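Local coordinates for protein DNA helicase RecQ (Deinococcus radiodurans, PDB 4Q48) that probably couples ATP hydrolysis to the unwinding of duplex DNA in the 3'-5' direction as a RecQ-family helicase, represented here by its catalytic core, at residues W153-R158 against T180-E185; R350-S355 against V364-L369. One frame throughout, in Å; residues are numbered along the deposited sequence.

Contact 1. Residues W153-R158 against T180-E185; sequences WGHDFR and TATADE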
loop_
_atom_site.group_PDB
_atom_site.type_symbol
_atom_site.label_atom_id
_atom_site.label_comp_id
_atom_site.label_asym_id
_atom_site.label_seq_id
_atom_site.Cartn_x
_atom_site.Cartn_y
_atom_site.Cartn_z
ATOM N N TRP A 153 6.946 -0.361 10.167
ATOM C CA TRP A 153 5.824 -1.102 9.599
ATOM C C TRP A 153 5.767 -1.258 8.083
ATOM O O TRP A 153 5.967 -2.350 7.554
ATOM C CB TRP A 153 4.507 -0.457 10.059
ATOM C CG TRP A 153 4.328 -0.485 11.555
ATOM C CD1 TRP A 153 4.609 0.520 12.445
ATOM C CD2 TRP A 153 3.849 -1.591 12.336
ATOM N NE1 TRP A 153 4.330 0.104 13.730
ATOM C CE2 TRP A 153 3.860 -1.184 13.688
ATOM C CE3 TRP A 153 3.404 -2.884 12.021
ATOM C CZ2 TRP A 153 3.447 -2.018 14.714
ATOM C CZ3 TRP A 153 2.994 -3.706 13.042
ATOM C CH2 TRP A 153 3.018 -3.272 14.372
ATOM N N GLY A 154 5.557 -0.150 7.388
ATOM C CA GLY A 154 5.000 -0.208 6.051
ATOM C C GLY A 154 5.670 -0.877 4.870
ATOM O O GLY A 154 4.975 -1.141 3.879
ATOM N N HIS A 155 6.969 -1.173 4.950
ATOM C CA HIS A 155 7.682 -1.629 3.757
ATOM C C HIS A 155 9.140 -1.814 4.156
ATOM O O HIS A 155 9.428 -2.389 5.206
ATOM C CB HIS A 155 7.494 -0.589 2.623
ATOM C CG HIS A 155 7.866 -1.053 1.244
ATOM N ND1 HIS A 155 9.109 -0.837 0.684
ATOM C CD2 HIS A 155 7.138 -1.704 0.298
ATOM C CE1 HIS A 155 9.132 -1.335 -0.541
ATOM N NE2 HIS A 155 7.948 -1.872 -0.795
ATOM N N ASP A 156 10.057 -1.296 3.352
ATOM C CA ASP A 156 11.466 -1.398 3.681
ATOM C C ASP A 156 11.808 -0.317 4.679
ATOM O O ASP A 156 11.870 0.859 4.336
ATOM C CB ASP A 156 12.370 -1.250 2.445
ATOM C CG ASP A 156 11.857 -2.010 1.218
ATOM O OD1 ASP A 156 11.230 -3.085 1.376
ATOM O OD2 ASP A 156 12.114 -1.534 0.085
ATOM N N PHE A 157 12.027 -0.708 5.923
ATOM C CA PHE A 157 12.506 0.250 6.895
ATOM C C PHE A 157 13.923 0.590 6.456
ATOM O O PHE A 157 14.525 -0.150 5.689
ATOM C CB PHE A 157 12.462 -0.319 8.320
ATOM C CG PHE A 157 13.025 0.599 9.368
ATOM C CD1 PHE A 157 12.293 1.692 9.819
ATOM C CD2 PHE A 157 14.285 0.369 9.909
ATOM C CE1 PHE A 157 12.802 2.529 10.793
ATOM C CE2 PHE A 157 14.804 1.217 10.889
ATOM C CZ PHE A 157 14.062 2.290 11.325
ATOM N N ARG A 158 14.427 1.742 6.873
ATOM C CA ARG A 158 15.818 2.092 6.624
ATOM C C ARG A 158 16.233 2.927 7.811
ATOM O O ARG A 158 15.434 3.714 8.324
ATOM C CB ARG A 158 15.987 2.855 5.310
ATOM C CG ARG A 158 15.824 2.011 4.029
ATOM C CD ARG A 158 15.821 2.908 2.799
ATOM N NE ARG A 158 16.317 2.257 1.589
ATOM C CZ ARG A 158 15.546 1.603 0.727
ATOM N NH1 ARG A 158 14.240 1.525 0.939
ATOM N NH2 ARG A 158 16.072 1.050 -0.358
ATOM N N THR A 180 3.804 8.502 -0.967
ATOM C CA THR A 180 4.010 7.059 -0.881
ATOM C C THR A 180 2.968 6.285 -1.697
ATOM O O THR A 180 1.894 6.802 -2.028
ATOM C CB THR A 180 4.007 6.555 0.593
ATOM O OG1 THR A 180 4.321 5.153 0.630
ATOM C CG2 THR A 180 2.669 6.811 1.268
ATOM N N ALA A 181 3.295 5.033 -2.002
ATOM C CA ALA A 181 2.400 4.143 -2.735
ATOM C C ALA A 181 1.940 3.027 -1.814
ATOM O O ALA A 181 1.112 2.201 -2.192
ATOM C CB ALA A 181 3.075 3.580 -3.975
ATOM N N THR A 182 2.498 2.978 -0.610
ATOM C CA THR A 182 2.084 1.955 0.328
ATOM C C THR A 182 1.581 2.704 1.549
ATOM O O THR A 182 2.356 3.222 2.362
ATOM C CB THR A 182 3.222 0.998 0.704
ATOM O OG1 THR A 182 3.855 1.450 1.918
ATOM C CG2 THR A 182 4.243 0.909 -0.447
ATOM N N ALA A 183 0.272 2.645 1.733
ATOM C CA ALA A 183 -0.412 3.507 2.687
ATOM C C ALA A 183 -0.980 2.756 3.891
ATOM O O ALA A 183 -2.072 3.081 4.372
ATOM C CB ALA A 183 -1.518 4.285 1.968
ATOM N N ASP A 184 -0.248 1.740 4.352
ATOM C CA ASP A 184 -0.542 1.071 5.624
ATOM C C ASP A 184 -0.890 2.084 6.739
ATOM O O ASP A 184 -0.245 3.123 6.881
ATOM C CB ASP A 184 0.638 0.179 6.022
ATOM C CG ASP A 184 0.246 -0.913 6.992
ATOM O OD1 ASP A 184 -0.871 -0.853 7.530
ATOM O OD2 ASP A 184 1.047 -1.845 7.209
ATOM N N GLU A 185 -1.940 1.783 7.500
ATOM C CA GLU A 185 -2.598 2.745 8.379
ATOM C C GLU A 185 -1.738 3.125 9.578
ATOM O O GLU A 185 -1.682 4.293 9.957
ATOM C CB GLU A 185 -3.920 2.132 8.845
ATOM C CG GLU A 185 -4.768 2.898 9.837
ATOM C CD GLU A 185 -5.858 1.994 10.439
ATOM O OE1 GLU A 185 -6.253 0.992 9.783
ATOM O OE2 GLU A 185 -6.323 2.274 11.569
#
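Gly154 and Asp184 bring the two backbones together, with CA of Gly154 5.7 Å from CA of Asp184. Both segments are loop for nearly their whole length. Residues 153-158 lie between strand 139-145 and helix 165-170. Residues 180-185 leave strand 176-180 and enter helix 185-194. At the start of this loop an ST turn bends the chain: N of Thr182 donates to OG1 of Thr180 over 3.1 Å, and the N-H points at the acceptor at 164°. The same OG1 is hydrogen-bonded to His148.

Thr182 carries most of the side-chain contact. Its two branches do different work. The hydroxyl OG1 donates a weak hydrogen bond to O of Gly154, at 3.4 Å. The methyl CG2 lies obliquely against the His155 ring, 4.0 Å from CD2. CG of His155 is anti to the backbone N (chi1 -165°), which turns the imidazole to the Thr182 side, and the two side chains cross at about a right angle.

These loops belong to the DEAD/DEAH-box domain, a P-loop NTPase fold. They follow two adjacent strands of its parallel sheet, close to the nucleotide site. The side chain of Thr182 is about 8 Å from that of Lys52, an ADP-binding residue; no nucleotide is bound here.

At Gly154, CB of Asp184 packs 4.4 Å from CA of Gly154. Asp184 stands at the N-cap position of helix 185-194. Its OD1 takes a weak hydrogen bond from N of Glu185, and OD2 is bonded to Lys368 of helix 359-376.

Contact 2. Residues R350-S355 against V364-L369; sequences RMLAQS and VEASKL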
loop_
_atom_site.group_PDB
_atom_site.type_symbol
_atom_site.label_atom_id
_atom_site.label_comp_id
_atom_site.label_asym_id
_atom_site.label_seq_id
_atom_site.Cartn_x
_atom_site.Cartn_y
_atom_site.Cartn_z
ATOM N N ARG A 350 3.922 -21.154 9.602
ATOM C CA ARG A 350 5.048 -21.947 10.097
ATOM C C ARG A 350 6.377 -21.259 9.783
ATOM O O ARG A 350 7.254 -21.181 10.638
ATOM C CB ARG A 350 5.074 -23.342 9.458
ATOM C CG ARG A 350 6.428 -24.050 9.636
ATOM C CD ARG A 350 6.610 -25.360 8.836
ATOM N NE ARG A 350 6.990 -25.148 7.430
ATOM C CZ ARG A 350 8.191 -24.732 7.014
ATOM N NH1 ARG A 350 9.151 -24.451 7.891
ATOM N NH2 ARG A 350 8.432 -24.576 5.716
ATOM N N MET A 351 6.498 -20.696 8.586
ATOM C CA MET A 351 7.696 -19.952 8.224
ATOM C C MET A 351 7.888 -18.693 9.058
ATOM O O MET A 351 9.023 -18.359 9.397
ATOM C CB MET A 351 7.671 -19.595 6.752
ATOM C CG MET A 351 7.974 -20.772 5.890
ATOM S SD MET A 351 7.682 -20.409 4.172
ATOM C CE MET A 351 7.999 -22.027 3.485
ATOM N N LEU A 352 6.804 -17.984 9.374
ATOM C CA LEU A 352 6.934 -16.857 10.277
ATOM C C LEU A 352 7.523 -17.369 11.575
ATOM O O LEU A 352 8.424 -16.746 12.139
ATOM C CB LEU A 352 5.595 -16.157 10.538
ATOM C CG LEU A 352 5.662 -14.995 11.560
ATOM C CD1 LEU A 352 6.697 -13.898 11.199
ATOM C CD2 LEU A 352 4.281 -14.386 11.881
ATOM N N ALA A 353 7.039 -18.521 12.028
ATOM C CA ALA A 353 7.496 -19.084 13.298
ATOM C C ALA A 353 8.967 -19.570 13.284
ATOM O O ALA A 353 9.702 -19.389 14.268
ATOM C CB ALA A 353 6.564 -20.226 13.712
ATOM N N GLN A 354 9.417 -20.123 12.163
ATOM C CA GLN A 354 10.787 -20.624 12.082
ATOM C C GLN A 354 11.739 -19.596 11.490
ATOM O O GLN A 354 12.892 -19.888 11.220
ATOM C CB GLN A 354 10.831 -21.913 11.277
ATOM C CG GLN A 354 10.153 -23.060 11.981
ATOM C CD GLN A 354 9.926 -24.238 11.067
ATOM O OE1 GLN A 354 10.291 -24.204 9.886
ATOM N NE2 GLN A 354 9.307 -25.291 11.600
ATOM N N SER A 355 11.239 -18.387 11.295
ATOM C CA SER A 355 12.032 -17.288 10.773
ATOM C C SER A 355 12.985 -16.841 11.885
ATOM O O SER A 355 12.702 -17.049 13.073
ATOM C CB SER A 355 11.106 -16.149 10.313
ATOM O OG SER A 355 11.800 -14.947 10.031
ATOM N N VAL A 364 5.348 -7.186 12.179
ATOM C CA VAL A 364 4.867 -6.688 10.902
ATOM C C VAL A 364 4.332 -7.817 10.008
ATOM O O VAL A 364 3.214 -7.717 9.503
ATOM C CB VAL A 364 5.994 -5.895 10.159
ATOM C CG1 VAL A 364 5.668 -5.660 8.679
ATOM C CG2 VAL A 364 6.237 -4.573 10.856
ATOM N N GLU A 365 5.109 -8.888 9.825
ATOM C CA GLU A 365 4.701 -10.003 8.956
ATOM C C GLU A 365 3.372 -10.656 9.418
ATOM O O GLU A 365 2.615 -11.194 8.615
ATOM C CB GLU A 365 5.811 -11.069 8.862
ATOM C CG GLU A 365 7.121 -10.638 8.146
ATOM C CD GLU A 365 6.931 -10.118 6.700
ATOM O OE1 GLU A 365 6.105 -10.679 5.938
ATOM O OE2 GLU A 365 7.624 -9.138 6.318
ATOM N N ALA A 366 3.086 -10.597 10.710
ATOM C CA ALA A 366 1.879 -11.199 11.238
ATOM C C ALA A 366 0.642 -10.342 10.959
ATOM O O ALA A 366 -0.462 -10.873 10.788
ATOM C CB ALA A 366 2.020 -11.446 12.744
ATOM N N SER A 367 0.797 -9.020 10.971
ATOM C CA SER A 367 -0.340 -8.186 10.627
ATOM C C SER A 367 -0.469 -8.103 9.106
ATOM O O SER A 367 -1.585 -7.965 8.595
ATOM C CB SER A 367 -0.232 -6.797 11.228
ATOM O OG SER A 367 0.947 -6.187 10.800
ATOM N N LYS A 368 0.658 -8.178 8.387
ATOM C CA LYS A 368 0.605 -8.216 6.926
ATOM C C LYS A 368 -0.322 -9.322 6.513
ATOM O O LYS A 368 -1.228 -9.110 5.712
ATOM C CB LYS A 368 1.978 -8.455 6.294
ATOM C CG LYS A 368 2.931 -7.274 6.287
ATOM C CD LYS A 368 2.229 -5.954 5.958
ATOM C CE LYS A 368 3.223 -4.784 5.871
ATOM N NZ LYS A 368 2.575 -3.494 5.475
ATOM N N LEU A 369 -0.099 -10.492 7.109
ATOM C CA LEU A 369 -0.877 -11.692 6.846
ATOM C C LEU A 369 -2.321 -11.539 7.314
ATOM O O LEU A 369 -3.239 -12.015 6.657
ATOM C CB LEU A 369 -0.237 -12.902 7.523
ATOM C CG LEU A 369 -1.105 -14.157 7.447
ATOM C CD1 LEU A 369 -1.207 -14.597 5.994
ATOM C CD2 LEU A 369 -0.609 -15.259 8.340
#
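This is a small apolar helix-to-helix contact at the protein surface, within the RecQ zinc-binding region. Two successive helices, 342-354 and 359-376, form a helical hairpin, and one leucine bridges them near the turn. The zinc-binding cysteines lie farther along the chain, and the contact is plain packing away from that site. The backbones stay well apart: CA of Leu352 is 7.3 Å from CA of Glu365.

Leu352 makes the contact with both of its methyl groups. With CG anti to the backbone N (chi1 177°), they are carried toward the second helix. CD1 meets CB of Glu365 at 3.8 Å. CD2 rests on Ala366, 4.0 Å from its CA. The fork therefore straddles two consecutive residues.

Glu365 offers only the root of its side chain. Its chain bends at chi2 (-56°), and the carboxylate leads away from Leu352. The polar end thus stays off the apolar patch. Ala366 is short enough for the leucine to approach its backbone. One helical turn on, Leu369 continues the packing against the earlier helix, on Val348 and Arg349.

The turn between the helices has its own polar ties, with OG of Ser355 hydrogen-bonded to N of Ala357. On the second helix, O of Val364 accepts from N of Lys368 at 2.8 Å and also from OG of Ser367 at 3.0 Å. That hydroxyl is tilted 25° from the carbonyl plane. Across the hairpin, CD2 of Leu352 ends 3.8 Å from CB of Ala366.

How the contacts relate
Following the chain from the N terminus, contact 1 comes first. It closes the excursion from 153-158 through helix 165-170 and strand 176-180 back to 180-185. The chain then passes through the second helicase domain before contact 2 closes the short turn between helices 342-354 and 359-376. The two are in series, neither nested nor crossed, with centres about 17 Å apart. They still touch directly, through the salt bridge from Asp184 to Lys368 and through Trp153, whose CE3 packs 3.5 Å from CG2 of Val364. Helix 359-376 thus joins the zinc-binding region to the DEAD/DEAH-box domain; Lys368 also pairs with Glu318.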